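Local coordinates for DNA primase (Aquifex aeolicus, PDB 2AU3), which probably synthesises the short RNA primers that DNA polymerase extends during DNA replication, as a bacterial DnaG-type primase with a zinc-binding domain and an RNA polymerase core, at residues Asp162-Tyr167 / Lys171-Pro176. Sequence-based numbering, arbitrary orientation.
Sequences DLLEAY and KNLLSP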
loop_
_atom_site.group_PDB
_atom_site.type_symbol
_atom_site.label_atom_id
_atom_site.label_comp_id
_atom_site.label_asym_id
_atom_site.label_seq_id
_atom_site.Cartn_x
_atom_site.Cartn_y
_atom_site.Cartn_z
ATOM N N ASP A 162 -7.562 19.099 -17.947
ATOM C CA ASP A 162 -8.368 18.407 -18.947
ATOM C C ASP A 162 -8.540 16.934 -18.570
ATOM O O ASP A 162 -8.516 16.047 -19.423
ATOM C CB ASP A 162 -7.753 18.577 -20.360
ATOM C CG ASP A 162 -8.627 18.000 -21.442
ATOM O OD1 ASP A 162 -9.870 17.982 -21.247
ATOM O OD2 ASP A 162 -8.163 17.508 -22.507
ATOM N N LEU A 163 -8.727 16.693 -17.275
ATOM C CA LEU A 163 -8.703 15.351 -16.715
ATOM C C LEU A 163 -10.022 14.997 -16.021
ATOM O O LEU A 163 -10.141 13.917 -15.464
ATOM C CB LEU A 163 -7.547 15.224 -15.719
ATOM C CG LEU A 163 -6.112 15.278 -16.268
ATOM C CD1 LEU A 163 -5.077 15.256 -15.127
ATOM C CD2 LEU A 163 -5.873 14.139 -17.220
ATOM N N LEU A 164 -11.001 15.900 -16.052
ATOM C CA LEU A 164 -12.254 15.694 -15.301
ATOM C C LEU A 164 -13.034 14.473 -15.785
ATOM O O LEU A 164 -13.461 13.625 -15.007
ATOM C CB LEU A 164 -13.139 16.924 -15.397
ATOM C CG LEU A 164 -14.466 16.856 -14.640
ATOM C CD1 LEU A 164 -14.238 16.471 -13.144
ATOM C CD2 LEU A 164 -15.197 18.183 -14.746
ATOM N N GLU A 165 -13.211 14.390 -17.082
ATOM C CA GLU A 165 -13.997 13.318 -17.667
ATOM C C GLU A 165 -13.331 11.953 -17.422
ATOM O O GLU A 165 -13.985 10.996 -17.017
ATOM C CB GLU A 165 -14.216 13.566 -19.162
ATOM C CG GLU A 165 -15.020 14.819 -19.463
ATOM C CD GLU A 165 -14.180 16.098 -19.492
ATOM O OE1 GLU A 165 -12.941 16.032 -19.281
ATOM O OE2 GLU A 165 -14.771 17.185 -19.728
ATOM N N ALA A 166 -12.017 11.876 -17.607
ATOM C CA ALA A 166 -11.294 10.670 -17.209
ATOM C C ALA A 166 -11.487 10.360 -15.730
ATOM O O ALA A 166 -11.733 9.209 -15.371
ATOM C CB ALA A 166 -9.840 10.792 -17.522
ATOM N N TYR A 167 -11.355 11.374 -14.872
ATOM C CA TYR A 167 -11.419 11.136 -13.432
ATOM C C TYR A 167 -12.781 10.590 -13.006
ATOM O O TYR A 167 -12.871 9.800 -12.064
ATOM C CB TYR A 167 -11.041 12.382 -12.608
ATOM C CG TYR A 167 -10.774 12.036 -11.141
ATOM C CD1 TYR A 167 -9.719 11.185 -10.797
ATOM C CD2 TYR A 167 -11.602 12.505 -10.119
ATOM C CE1 TYR A 167 -9.460 10.825 -9.467
ATOM C CE2 TYR A 167 -11.358 12.139 -8.769
ATOM C CZ TYR A 167 -10.268 11.291 -8.467
ATOM O OH TYR A 167 -9.988 10.936 -7.165
ATOM N N LYS A 171 -15.163 7.096 -10.182
ATOM C CA LYS A 171 -16.234 7.259 -9.192
ATOM C C LYS A 171 -15.771 7.872 -7.859
ATOM O O LYS A 171 -16.441 7.730 -6.824
ATOM C CB LYS A 171 -17.012 5.945 -8.972
ATOM C CG LYS A 171 -17.723 5.447 -10.229
ATOM C CD LYS A 171 -17.075 4.189 -10.742
ATOM C CE LYS A 171 -18.071 3.058 -10.839
ATOM N NZ LYS A 171 -17.651 1.939 -9.953
ATOM N N ASN A 172 -14.630 8.554 -7.897
ATOM C CA ASN A 172 -14.124 9.264 -6.735
ATOM C C ASN A 172 -14.736 10.639 -6.623
ATOM O O ASN A 172 -14.403 11.405 -5.719
ATOM C CB ASN A 172 -12.595 9.350 -6.763
ATOM C CG ASN A 172 -11.944 8.009 -6.569
ATOM O OD1 ASN A 172 -12.408 7.195 -5.776
ATOM N ND2 ASN A 172 -10.889 7.758 -7.312
ATOM N N LEU A 173 -15.628 10.935 -7.561
ATOM C CA LEU A 173 -16.366 12.197 -7.621
ATOM C C LEU A 173 -17.869 11.943 -7.699
ATOM O O LEU A 173 -18.337 11.236 -8.588
ATOM C CB LEU A 173 -15.948 12.966 -8.868
ATOM C CG LEU A 173 -15.490 14.392 -8.664
ATOM C CD1 LEU A 173 -14.492 14.436 -7.539
ATOM C CD2 LEU A 173 -14.917 14.951 -9.965
ATOM N N LEU A 174 -18.613 12.529 -6.768
ATOM C CA LEU A 174 -20.066 12.520 -6.803
ATOM C C LEU A 174 -20.582 13.729 -7.599
ATOM O O LEU A 174 -19.911 14.764 -7.672
ATOM C CB LEU A 174 -20.615 12.572 -5.376
ATOM C CG LEU A 174 -20.361 11.362 -4.472
ATOM C CD1 LEU A 174 -19.826 11.808 -3.117
ATOM C CD2 LEU A 174 -21.649 10.573 -4.296
ATOM N N SER A 175 -21.760 13.580 -8.208
ATOM C CA SER A 175 -22.490 14.706 -8.788
ATOM C C SER A 175 -23.888 14.821 -8.165
ATOM O O SER A 175 -24.796 14.081 -8.534
ATOM C CB SER A 175 -22.593 14.579 -10.309
ATOM O OG SER A 175 -22.777 15.853 -10.897
ATOM N N PRO A 176 -24.032 15.705 -7.178
ATOM C CA PRO A 176 -25.331 15.979 -6.542
ATOM C C PRO A 176 -26.320 16.673 -7.488
ATOM O O PRO A 176 -27.502 16.319 -7.488
ATOM C CB PRO A 176 -24.963 16.910 -5.382
ATOM C CG PRO A 176 -23.487 16.745 -5.198
ATOM C CD PRO A 176 -22.940 16.479 -6.558
HETATM O O HOH W 1 -11.455 12.200 -5.306
#
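Y167 meets N172 with its hydroxyl end and L173 with one edge of its ring, closing a short helix-to-strand connection in the N-terminal part of the primase catalytic core: helix 164-168 is followed, after a short loop in which K171 has positive phi, by strand 173-174, which pairs antiparallel with strand 182-183. It is a worked example of how a tyrosine can serve two chemistries at once, its ring carbons meeting leucine and its hydroxyl meeting polar groups. On the apolar side, both methyls of L173 approach the ring. CD1 sits at the ring edge, near the ring plane and 4.1 Å from Y167 CE2, while CD2 also packs 3.6 Å from L164 CD1, the two leucine side chains crossing at about a right angle. With CG of L164 anti to the backbone N (chi1 -179°), that methyl reaches over to the strand. On the polar side, N172 CB lies only 3.1 Å from Y167 OH, a snug fit. The amide plane is turned 43° from the ring, and N172 ND2 makes a weak, bent hydrogen bond to Y167 OH at 3.3 Å (122° at the hydrogen). N172 OD1 has its own partner, the hydroxyl of S219, which ties down the other end of the amide. Farther out, helix 101-122 packs on Y167 through A108, L109 and V112, and helix 151-161 supplies L158 to L164 and Y167 and L154 to L173. A phenylalanine in place of Y167 would probably cost N172 ND2 this weak bond and break the water-mediated link to the backbone carbonyl of N172. That link runs through one water, in the ring plane at the tyrosine edge: its oxygen lies 2.7 Å from Y167 OH, and it donates a hydrogen bond to N172 O at 3.1 Å.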